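PDB 3BKW: S-adenosylmethionine dependent methyltransferase from Mesorhizobium loti, which probably transfers a methyl group from S-adenosylmethionine to an acceptor substrate. Local coordinates for residues 36-41 against 236-241; 60-65 against 89-94; 155-160 against 165-170. All blocks are in the same frame, centred on the assembly; numbering follows the deposited sequence. Where two conformers were deposited one is given.

Interaction 1: 36-41 against 236-241; sequences RAMLPE and FLLVSA. With EDO (1,2-ethanediol), chain I.
M38, a selenomethionine on helix 32-38, reaches L238, V239 and S240 on strand 236-242 and makes every direct contact between the two segments. The apolar part comes first. Its CG sets off anti to the carbonyl carbon (chi1 -64°), and a bend about the last torsion, chi3 55°, turns the terminal methyl onto the strand. There SE rests 3.7 Å from CB of L238, the two side chains crossing at about a right angle. Beyond it, CE settles on the peptide link: 3.4 Å from V239 C and equally close to S240 N. The methyl therefore packs against main chain as much as against side chains, with CB of S240 beside it at 3.9 Å. H210 of strand 207-213 also touches M38, while L238 and S240 touch S143 and V141 of strand 138-145.

The polar part runs through water. Two waters each donate to M38 O over 2.7 Å. In the conformer of S240 given here, one of them accepts from S240 OG at 3.1 Å, and the other donates weakly to the same hydroxyl. Since this serine was modelled in two conformers, the bridge need not be permanent. Further along the loop, P40 O accepts a bond of 2.8 Å from O2 of a 1,2-ethanediol, probably from the crystallisation liquor.

The case illustrates a division of labour in the Rossmann-like methyltransferase fold: the selenoether side chain packs helix 32-38 onto 236-242, the antiparallel strand between 138-145 and 207-213 in the seven-stranded sheet, while the carbonyl of M38 is satisfied by waters, not by a direct strand bond.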
loop_
_atom_site.group_PDB
_atom_site.type_symbol
_atom_site.label_atom_id
_atom_site.label_comp_id
_atom_site.label_asym_id
_atom_site.label_seq_id
_atom_site.Cartn_x
_atom_site.Cartn_y
_atom_site.Cartn_z
ATOM N N ARG A 36 -14.423 -9.703 -4.661
ATOM C CA ARG A 36 -15.830 -9.856 -4.253
ATOM C C ARG A 36 -15.994 -9.652 -2.736
ATOM O O ARG A 36 -16.929 -8.991 -2.290
ATOM C CB ARG A 36 -16.347 -11.235 -4.644
ATOM C CG ARG A 36 -17.814 -11.502 -4.254
ATOM C CD ARG A 36 -18.200 -12.925 -4.609
ATOM N NE ARG A 36 -17.365 -13.894 -3.912
ATOM C CZ ARG A 36 -17.194 -15.178 -4.254
ATOM N NH1 ARG A 36 -17.800 -15.713 -5.324
ATOM N NH2 ARG A 36 -16.387 -15.947 -3.522
ATOM N N ALA A 37 -15.057 -10.211 -1.963
ATOM C CA ALA A 37 -15.062 -10.083 -0.499
ATOM C C ALA A 37 -14.934 -8.641 -0.001
ATOM O O ALA A 37 -15.404 -8.317 1.097
ATOM C CB ALA A 37 -13.977 -10.935 0.103
HETATM N N MSE A 38 -14.327 -7.785 -0.832
HETATM C CA MSE A 38 -14.115 -6.370 -0.536
HETATM C C MSE A 38 -15.304 -5.481 -0.872
HETATM O O MSE A 38 -15.388 -4.346 -0.396
HETATM C CB MSE A 38 -12.872 -5.897 -1.271
HETATM C CG MSE A 38 -11.618 -6.591 -0.798
HETATM SE SE MSE A 38 -10.133 -6.341 -1.986
HETATM C CE MSE A 38 -10.080 -4.399 -2.057
ATOM N N LEU A 39 -16.245 -6.000 -1.658
ATOM C CA LEU A 39 -17.416 -5.240 -2.053
ATOM C C LEU A 39 -18.361 -5.046 -0.891
ATOM O O LEU A 39 -18.391 -5.867 0.021
ATOM C CB LEU A 39 -18.206 -5.988 -3.131
ATOM C CG LEU A 39 -17.520 -6.266 -4.463
ATOM C CD1 LEU A 39 -18.426 -7.206 -5.283
ATOM C CD2 LEU A 39 -17.220 -4.942 -5.192
ATOM N N PRO A 40 -19.146 -3.958 -0.920
ATOM C CA PRO A 40 -20.206 -3.841 0.061
ATOM C C PRO A 40 -21.331 -4.814 -0.356
ATOM O O PRO A 40 -21.272 -5.378 -1.453
ATOM C CB PRO A 40 -20.671 -2.400 -0.136
ATOM C CG PRO A 40 -20.452 -2.169 -1.590
ATOM C CD PRO A 40 -19.158 -2.819 -1.861
ATOM N N GLU A 41 -22.325 -5.019 0.501
ATOM C CA GLU A 41 -23.510 -5.769 0.086
ATOM C C GLU A 41 -24.127 -5.017 -1.121
ATOM O O GLU A 41 -24.428 -3.834 -1.021
ATOM C CB GLU A 41 -24.502 -5.890 1.247
ATOM C CG GLU A 41 -25.872 -6.450 0.863
ATOM C CD GLU A 41 -25.804 -7.815 0.218
ATOM O OE1 GLU A 41 -25.191 -8.723 0.825
ATOM O OE2 GLU A 41 -26.375 -7.970 -0.881
ATOM N N PHE A 236 -1.609 -8.608 -9.068
ATOM C CA PHE A 236 -2.666 -7.607 -8.900
ATOM C C PHE A 236 -2.672 -6.876 -7.584
ATOM O O PHE A 236 -2.294 -7.423 -6.551
ATOM C CB PHE A 236 -4.045 -8.273 -9.047
ATOM C CG PHE A 236 -4.205 -9.083 -10.295
ATOM C CD1 PHE A 236 -4.116 -8.450 -11.526
ATOM C CD2 PHE A 236 -4.479 -10.446 -10.245
ATOM C CE1 PHE A 236 -4.274 -9.178 -12.715
ATOM C CE2 PHE A 236 -4.638 -11.178 -11.424
ATOM C CZ PHE A 236 -4.526 -10.533 -12.657
ATOM N N LEU A 237 -3.103 -5.621 -7.660
ATOM C CA LEU A 237 -3.380 -4.766 -6.514
ATOM C C LEU A 237 -4.899 -4.591 -6.469
ATOM O O LEU A 237 -5.501 -4.202 -7.484
ATOM C CB LEU A 237 -2.708 -3.398 -6.658
ATOM C CG LEU A 237 -2.928 -2.413 -5.497
ATOM C CD1 LEU A 237 -2.268 -2.933 -4.192
ATOM C CD2 LEU A 237 -2.427 -1.000 -5.831
ATOM N N LEU A 238 -5.487 -4.867 -5.313
ATOM C CA LEU A 238 -6.927 -4.735 -5.080
ATOM C C LEU A 238 -7.119 -3.618 -4.055
ATOM O O LEU A 238 -6.487 -3.637 -2.983
ATOM C CB LEU A 238 -7.514 -6.043 -4.576
ATOM C CG LEU A 238 -7.101 -7.320 -5.308
ATOM C CD1 LEU A 238 -7.821 -8.534 -4.661
ATOM C CD2 LEU A 238 -7.362 -7.313 -6.790
ATOM N N VAL A 239 -7.968 -2.642 -4.362
ATOM C CA VAL A 239 -8.219 -1.531 -3.435
ATOM C C VAL A 239 -9.714 -1.229 -3.289
ATOM O O VAL A 239 -10.453 -1.278 -4.281
ATOM C CB VAL A 239 -7.540 -0.202 -3.918
ATOM C CG1 VAL A 239 -7.763 0.935 -2.908
ATOM C CG2 VAL A 239 -6.047 -0.374 -4.180
ATOM N N SER A 240 -10.135 -0.972 -2.046
ATOM C CA SER A 240 -11.481 -0.500 -1.694
ATOM C C SER A 240 -11.312 0.858 -1.020
ATOM O O SER A 240 -10.499 0.981 -0.103
ATOM C CB SER A 240 -12.159 -1.444 -0.710
ATOM O OG SER A 240 -13.406 -0.907 -0.282
ATOM N N ALA A 241 -12.068 1.851 -1.468
ATOM C CA ALA A 241 -12.032 3.203 -0.915
ATOM C C ALA A 241 -13.462 3.660 -0.709
ATOM O O ALA A 241 -14.367 3.227 -1.437
ATOM C CB ALA A 241 -11.307 4.133 -1.836
HETATM C C1 EDO I . -22.475 -10.370 -2.051
HETATM O O1 EDO I . -23.648 -11.111 -2.401
HETATM C C2 EDO I . -22.789 -8.887 -2.203
HETATM O O2 EDO I . -21.604 -8.070 -2.186
HETATM O O HOH W 1 -13.515 -3.584 1.451
HETATM O O HOH W 2 -16.342 -1.848 -0.075
#

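Interaction 2: 60-65 against 89-94; sequences WAHEHG and TGITYE
H62, in the last turn of helix 56-63, faces G90 at the entrance to strand 91-95, their CA atoms 6.9 Å apart. The two segments share no direct hydrogen bond; a water joins them. With CG anti to the backbone N (chi1 -180°), the H62 ring reaches obliquely to the loop at T89 and G90, bringing CE1 to 3.1 Å from T89 O, a close carbon-to-oxygen approach. ND1 holds a water lying in the ring plane, 2.7 Å away, and that water donates to G90 O at 3.0 Å, bridging the ring to the loop. Nearer the root, CB of H62 packs against CD1 of I91 at 3.8 Å. G90 must be bare here: a side chain would run into CE1 of H62, and its positive phi of 96° would already crowd one against the preceding carbonyl. Without the imidazole, as with an alanine here, the water on G90 O would probably lose its ring partner and T89 O its close neighbour CE1.

The same helix is finished off by its own residues. H64 ND1 donates to W60 O over 2.8 Å in the plane of its ring, and H64 N reaches that oxygen from the opposite face of the carbonyl. G65, at positive phi, is the C-prime residue of a Schellman motif, its N bonded to H62 O.

Helix 56-63 is the crossover of the first beta-alpha-beta unit, between strands 46-50 and 68-73, and its packing beside 91-95, the outermost of the five parallel strands, belongs to the Rossmann-like fold of class I methyltransferases.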
loop_
_atom_site.group_PDB
_atom_site.type_symbol
_atom_site.label_atom_id
_atom_site.label_comp_id
_atom_site.label_asym_id
_atom_site.label_seq_id
_atom_site.Cartn_x
_atom_site.Cartn_y
_atom_site.Cartn_z
ATOM N N TRP A 60 -23.525 -10.474 -12.542
ATOM C CA TRP A 60 -23.371 -10.948 -11.153
ATOM C C TRP A 60 -24.075 -9.993 -10.184
ATOM O O TRP A 60 -24.825 -10.431 -9.313
ATOM C CB TRP A 60 -21.884 -11.125 -10.774
ATOM C CG TRP A 60 -21.676 -11.500 -9.328
ATOM C CD1 TRP A 60 -21.625 -12.756 -8.823
ATOM C CD2 TRP A 60 -21.547 -10.605 -8.207
ATOM N NE1 TRP A 60 -21.457 -12.705 -7.463
ATOM C CE2 TRP A 60 -21.431 -11.403 -7.051
ATOM C CE3 TRP A 60 -21.536 -9.214 -8.073
ATOM C CZ2 TRP A 60 -21.264 -10.855 -5.767
ATOM C CZ3 TRP A 60 -21.376 -8.657 -6.800
ATOM C CH2 TRP A 60 -21.256 -9.484 -5.660
ATOM N N ALA A 61 -23.834 -8.696 -10.349
ATOM C CA ALA A 61 -24.415 -7.681 -9.471
ATOM C C ALA A 61 -25.936 -7.678 -9.550
ATOM O O ALA A 61 -26.616 -7.590 -8.514
ATOM C CB ALA A 61 -23.860 -6.303 -9.798
ATOM N N HIS A 62 -26.467 -7.759 -10.769
ATOM C CA HIS A 62 -27.913 -7.848 -10.973
ATOM C C HIS A 62 -28.477 -9.116 -10.307
ATOM O O HIS A 62 -29.458 -9.047 -9.563
ATOM C CB HIS A 62 -28.277 -7.837 -12.462
ATOM C CG HIS A 62 -29.753 -7.918 -12.710
ATOM N ND1 HIS A 62 -30.575 -6.814 -12.656
ATOM C CD2 HIS A 62 -30.561 -8.979 -12.949
ATOM C CE1 HIS A 62 -31.823 -7.186 -12.891
ATOM N NE2 HIS A 62 -31.842 -8.494 -13.077
ATOM N N GLU A 63 -27.834 -10.256 -10.546
ATOM C CA GLU A 63 -28.247 -11.520 -9.901
ATOM C C GLU A 63 -28.293 -11.419 -8.371
ATOM O O GLU A 63 -29.167 -12.033 -7.738
ATOM C CB GLU A 63 -27.319 -12.665 -10.291
ATOM C CG GLU A 63 -27.436 -13.120 -11.718
ATOM C CD GLU A 63 -26.215 -13.910 -12.212
ATOM O OE1 GLU A 63 -25.416 -14.420 -11.382
ATOM O OE2 GLU A 63 -26.059 -14.026 -13.452
ATOM N N HIS A 64 -27.391 -10.625 -7.791
ATOM C CA HIS A 64 -27.302 -10.426 -6.340
ATOM C C HIS A 64 -28.084 -9.218 -5.800
ATOM O O HIS A 64 -27.831 -8.742 -4.686
ATOM C CB HIS A 64 -25.830 -10.470 -5.908
ATOM C CG HIS A 64 -25.238 -11.834 -6.039
ATOM N ND1 HIS A 64 -24.861 -12.372 -7.252
ATOM C CD2 HIS A 64 -25.021 -12.799 -5.115
ATOM C CE1 HIS A 64 -24.420 -13.604 -7.065
ATOM N NE2 HIS A 64 -24.495 -13.883 -5.776
ATOM N N GLY A 65 -29.040 -8.730 -6.591
ATOM C CA GLY A 65 -30.002 -7.746 -6.154
ATOM C C GLY A 65 -29.730 -6.284 -6.366
ATOM O O GLY A 65 -30.449 -5.467 -5.788
ATOM N N THR A 89 -34.048 -5.952 -18.004
ATOM C CA THR A 89 -34.101 -4.738 -17.177
ATOM C C THR A 89 -33.076 -4.736 -16.048
ATOM O O THR A 89 -32.617 -5.787 -15.599
ATOM C CB THR A 89 -35.497 -4.466 -16.539
ATOM O OG1 THR A 89 -35.772 -5.435 -15.520
ATOM C CG2 THR A 89 -36.591 -4.480 -17.594
ATOM N N GLY A 90 -32.714 -3.526 -15.627
ATOM C CA GLY A 90 -31.795 -3.307 -14.518
ATOM C C GLY A 90 -30.343 -3.071 -14.864
ATOM O O GLY A 90 -29.610 -2.587 -13.997
ATOM N N ILE A 91 -29.920 -3.429 -16.092
ATOM C CA ILE A 91 -28.554 -3.208 -16.561
ATOM C C ILE A 91 -28.574 -2.391 -17.852
ATOM O O ILE A 91 -29.204 -2.798 -18.830
ATOM C CB ILE A 91 -27.774 -4.518 -16.846
ATOM C CG1 ILE A 91 -27.836 -5.472 -15.650
ATOM C CG2 ILE A 91 -26.316 -4.167 -17.205
ATOM C CD1 ILE A 91 -27.053 -6.767 -15.865
ATOM N N THR A 92 -27.891 -1.247 -17.833
ATOM C CA THR A 92 -27.719 -0.374 -18.996
ATOM C C THR A 92 -26.254 -0.431 -19.392
ATOM O O THR A 92 -25.387 -0.344 -18.520
ATOM C CB THR A 92 -28.094 1.075 -18.668
ATOM O OG1 THR A 92 -29.488 1.134 -18.354
ATOM C CG2 THR A 92 -27.790 2.031 -19.848
ATOM N N TYR A 93 -25.987 -0.591 -20.695
ATOM C CA TYR A 93 -24.618 -0.582 -21.231
ATOM C C TYR A 93 -24.463 0.641 -22.107
ATOM O O TYR A 93 -25.338 0.927 -22.916
ATOM C CB TYR A 93 -24.317 -1.835 -22.033
ATOM C CG TYR A 93 -24.236 -3.076 -21.182
ATOM C CD1 TYR A 93 -23.084 -3.362 -20.439
ATOM C CD2 TYR A 93 -25.312 -3.955 -21.090
ATOM C CE1 TYR A 93 -23.010 -4.518 -19.638
ATOM C CE2 TYR A 93 -25.248 -5.103 -20.290
ATOM C CZ TYR A 93 -24.090 -5.379 -19.572
ATOM O OH TYR A 93 -24.017 -6.519 -18.792
ATOM N N GLU A 94 -23.376 1.382 -21.907
ATOM C CA GLU A 94 -23.098 2.579 -22.714
ATOM C C GLU A 94 -21.636 2.627 -23.069
ATOM O O GLU A 94 -20.783 2.236 -22.270
ATOM C CB GLU A 94 -23.465 3.857 -21.965
ATOM C CG GLU A 94 -24.948 4.028 -21.662
ATOM C CD GLU A 94 -25.276 5.363 -20.988
ATOM O OE1 GLU A 94 -24.348 6.117 -20.634
ATOM O OE2 GLU A 94 -26.478 5.658 -20.797
HETATM O O HOH W 3 -29.668 -4.436 -11.656
#

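Interaction 3: 155-160 against 165-170; sequences PGWAID and RTWPID
W157 lies between R165 and W167, one on each face of its indole, in the beta hairpin of strands 158-159 and 165-169. Over one face R165 lays its aliphatic chain, CD standing 3.7 Å from the centroid of the six-membered ring in a CH-pi contact. The guanidinium plane stands perpendicular to the indole and CZ is too far for more than a weak cation-pi attraction; in the conformer given, NE instead forms a salt bridge with D232. Onto the opposite face comes the edge of W167, a T-shaped pair with centroids 5.2 Å apart and planes at 75°. T166 O sits at the indole edge, near its plane, 3.4 Å from W157 CE3.

The first torsion of W167, with CG anti to N (chi1 -177°), carries its indole across toward G156 and W157. One of its faces is covered by the backbone of G156, whose O stands 3.4 Å from CE3 of the ring, and by a water that accepts from G156 N and lies 2.7 Å from P168 O. At the far end of the ring CZ2 meets CB of P155, and NE1 is bonded to I148 O.

In the strands themselves, A158 and T166 form the antiparallel hydrogen-bonded pair, with I159 and R165 the non-hydrogen-bonded pair beside it. CB of A158 packs on CG of P168 at 3.6 Å. W167, P168 and I169 pair with an antiparallel strand of the second subunit, so the hairpin's sheet continues across the dimer interface. Of the two backbone bonds, both 2.8 Å long, A158 N to T166 O is the straighter, at 175°.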
loop_
_atom_site.group_PDB
_atom_site.type_symbol
_atom_site.label_atom_id
_atom_site.label_comp_id
_atom_site.label_asym_id
_atom_site.label_seq_id
_atom_site.Cartn_x
_atom_site.Cartn_y
_atom_site.Cartn_z
ATOM N N PRO A 155 9.882 -7.890 -18.110
ATOM C CA PRO A 155 9.207 -8.661 -17.075
ATOM C C PRO A 155 9.202 -10.143 -17.389
ATOM O O PRO A 155 9.095 -10.539 -18.552
ATOM C CB PRO A 155 7.790 -8.098 -17.078
ATOM C CG PRO A 155 7.606 -7.601 -18.453
ATOM C CD PRO A 155 8.921 -7.105 -18.905
ATOM N N GLY A 156 9.363 -10.938 -16.345
ATOM C CA GLY A 156 9.376 -12.381 -16.464
ATOM C C GLY A 156 10.046 -13.032 -15.290
ATOM O O GLY A 156 10.685 -12.375 -14.485
ATOM N N TRP A 157 9.900 -14.343 -15.211
ATOM C CA TRP A 157 10.550 -15.116 -14.169
ATOM C C TRP A 157 12.009 -15.375 -14.530
ATOM O O TRP A 157 12.357 -15.533 -15.704
ATOM C CB TRP A 157 9.872 -16.458 -13.981
ATOM C CG TRP A 157 8.434 -16.382 -13.576
ATOM C CD1 TRP A 157 7.355 -16.649 -14.359
ATOM C CD2 TRP A 157 7.913 -16.008 -12.293
ATOM N NE1 TRP A 157 6.197 -16.484 -13.644
ATOM C CE2 TRP A 157 6.507 -16.100 -12.372
ATOM C CE3 TRP A 157 8.498 -15.639 -11.074
ATOM C CZ2 TRP A 157 5.674 -15.830 -11.284
ATOM C CZ3 TRP A 157 7.662 -15.371 -9.978
ATOM C CH2 TRP A 157 6.269 -15.461 -10.096
ATOM N N ALA A 158 12.843 -15.422 -13.500
ATOM C CA ALA A 158 14.256 -15.782 -13.601
ATOM C C ALA A 158 14.474 -16.975 -12.664
ATOM O O ALA A 158 13.849 -17.054 -11.608
ATOM C CB ALA A 158 15.140 -14.604 -13.216
ATOM N N ILE A 159 15.311 -17.922 -13.074
ATOM C CA ILE A 159 15.651 -19.095 -12.262
ATOM C C ILE A 159 17.100 -18.871 -11.848
ATOM O O ILE A 159 17.984 -18.859 -12.709
ATOM C CB ILE A 159 15.512 -20.433 -13.041
ATOM C CG1 ILE A 159 14.057 -20.720 -13.423
ATOM C CG2 ILE A 159 16.029 -21.596 -12.197
ATOM C CD1 ILE A 159 13.486 -19.876 -14.566
ATOM N N ASP A 160 17.330 -18.679 -10.546
ATOM C CA ASP A 160 18.679 -18.415 -10.021
ATOM C C ASP A 160 19.564 -19.675 -9.981
ATOM O O ASP A 160 19.105 -20.767 -10.331
ATOM C CB ASP A 160 18.618 -17.662 -8.670
ATOM C CG ASP A 160 18.184 -18.527 -7.476
ATOM O OD1 ASP A 160 18.163 -19.784 -7.515
ATOM O OD2 ASP A 160 17.877 -17.904 -6.441
ATOM N N ARG A 165 12.829 -19.909 -8.185
ATOM C CA ARG A 165 12.091 -19.010 -9.070
ATOM C C ARG A 165 12.104 -17.615 -8.441
ATOM O O ARG A 165 11.779 -17.468 -7.277
ATOM C CB ARG A 165 10.642 -19.492 -9.242
ATOM C CG ARG A 165 9.735 -18.584 -10.078
ATOM C CD ARG A 165 8.321 -19.149 -10.285
ATOM N NE ARG A 165 7.659 -19.504 -9.020
ATOM C CZ ARG A 165 7.593 -20.726 -8.466
ATOM N NH1 ARG A 165 8.126 -21.813 -9.040
ATOM N NH2 ARG A 165 6.967 -20.870 -7.298
ATOM N N THR A 166 12.471 -16.600 -9.236
ATOM C CA THR A 166 12.481 -15.194 -8.774
ATOM C C THR A 166 11.873 -14.284 -9.822
ATOM O O THR A 166 11.783 -14.645 -10.999
ATOM C CB THR A 166 13.888 -14.679 -8.449
ATOM O OG1 THR A 166 14.656 -14.551 -9.659
ATOM C CG2 THR A 166 14.591 -15.616 -7.495
ATOM N N TRP A 167 11.479 -13.095 -9.367
ATOM C CA TRP A 167 10.878 -12.057 -10.203
ATOM C C TRP A 167 11.746 -10.810 -10.102
ATOM O O TRP A 167 11.618 -10.032 -9.125
ATOM C CB TRP A 167 9.440 -11.769 -9.759
ATOM C CG TRP A 167 8.730 -10.756 -10.623
ATOM C CD1 TRP A 167 8.618 -9.424 -10.394
ATOM C CD2 TRP A 167 8.064 -11.003 -11.871
ATOM N NE1 TRP A 167 7.896 -8.840 -11.387
ATOM C CE2 TRP A 167 7.548 -9.771 -12.319
ATOM C CE3 TRP A 167 7.816 -12.160 -12.631
ATOM C CZ2 TRP A 167 6.808 -9.638 -13.514
ATOM C CZ3 TRP A 167 7.082 -12.038 -13.846
ATOM C CH2 TRP A 167 6.593 -10.777 -14.272
ATOM N N PRO A 168 12.669 -10.617 -11.065
ATOM C CA PRO A 168 13.525 -9.427 -11.059
ATOM C C PRO A 168 12.777 -8.118 -11.288
ATOM O O PRO A 168 11.997 -8.008 -12.236
ATOM C CB PRO A 168 14.523 -9.705 -12.186
ATOM C CG PRO A 168 14.519 -11.148 -12.348
ATOM C CD PRO A 168 13.094 -11.538 -12.142
ATOM N N ILE A 169 13.033 -7.151 -10.415
ATOM C CA ILE A 169 12.427 -5.837 -10.460
ATOM C C ILE A 169 13.490 -4.811 -10.843
ATOM O O ILE A 169 14.617 -4.884 -10.371
ATOM C CB ILE A 169 11.829 -5.476 -9.048
ATOM C CG1 ILE A 169 10.614 -6.381 -8.732
ATOM C CG2 ILE A 169 11.375 -4.034 -8.982
ATOM C CD1 ILE A 169 10.121 -6.308 -7.244
ATOM N N ASP A 170 13.137 -3.902 -11.746
ATOM C CA ASP A 170 13.925 -2.692 -12.014
ATOM C C ASP A 170 12.951 -1.524 -12.199
ATOM O O ASP A 170 11.748 -1.728 -12.470
ATOM C CB ASP A 170 14.853 -2.820 -13.230
ATOM C CG ASP A 170 14.085 -2.877 -14.535
ATOM O OD1 ASP A 170 13.553 -3.941 -14.848
ATOM O OD2 ASP A 170 14.017 -1.848 -15.239
HETATM O O HOH W 4 10.567 -9.534 -13.959
#

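In the fold
Starting near the N terminus, the chain passes through 36-41, whose partner, 236-241, is almost the last of the protein; interaction 1, joining helix 32-38 to strand 236-242, therefore closes a loop holding nearly the whole fold. Interactions 2 and 3 are nested inside it, one after the other and without crossing. Interaction 2 closes first, tying helix 56-63 to the edge strand 91-95, and it touches interaction 1 where R36 and L39 pack on W60. Both reach the same seven-stranded sheet. Interaction 3 closes a short hairpin loop on the other side of the chain's centre, about 41 Å from interaction 2 between centres, where the fold meets the second subunit.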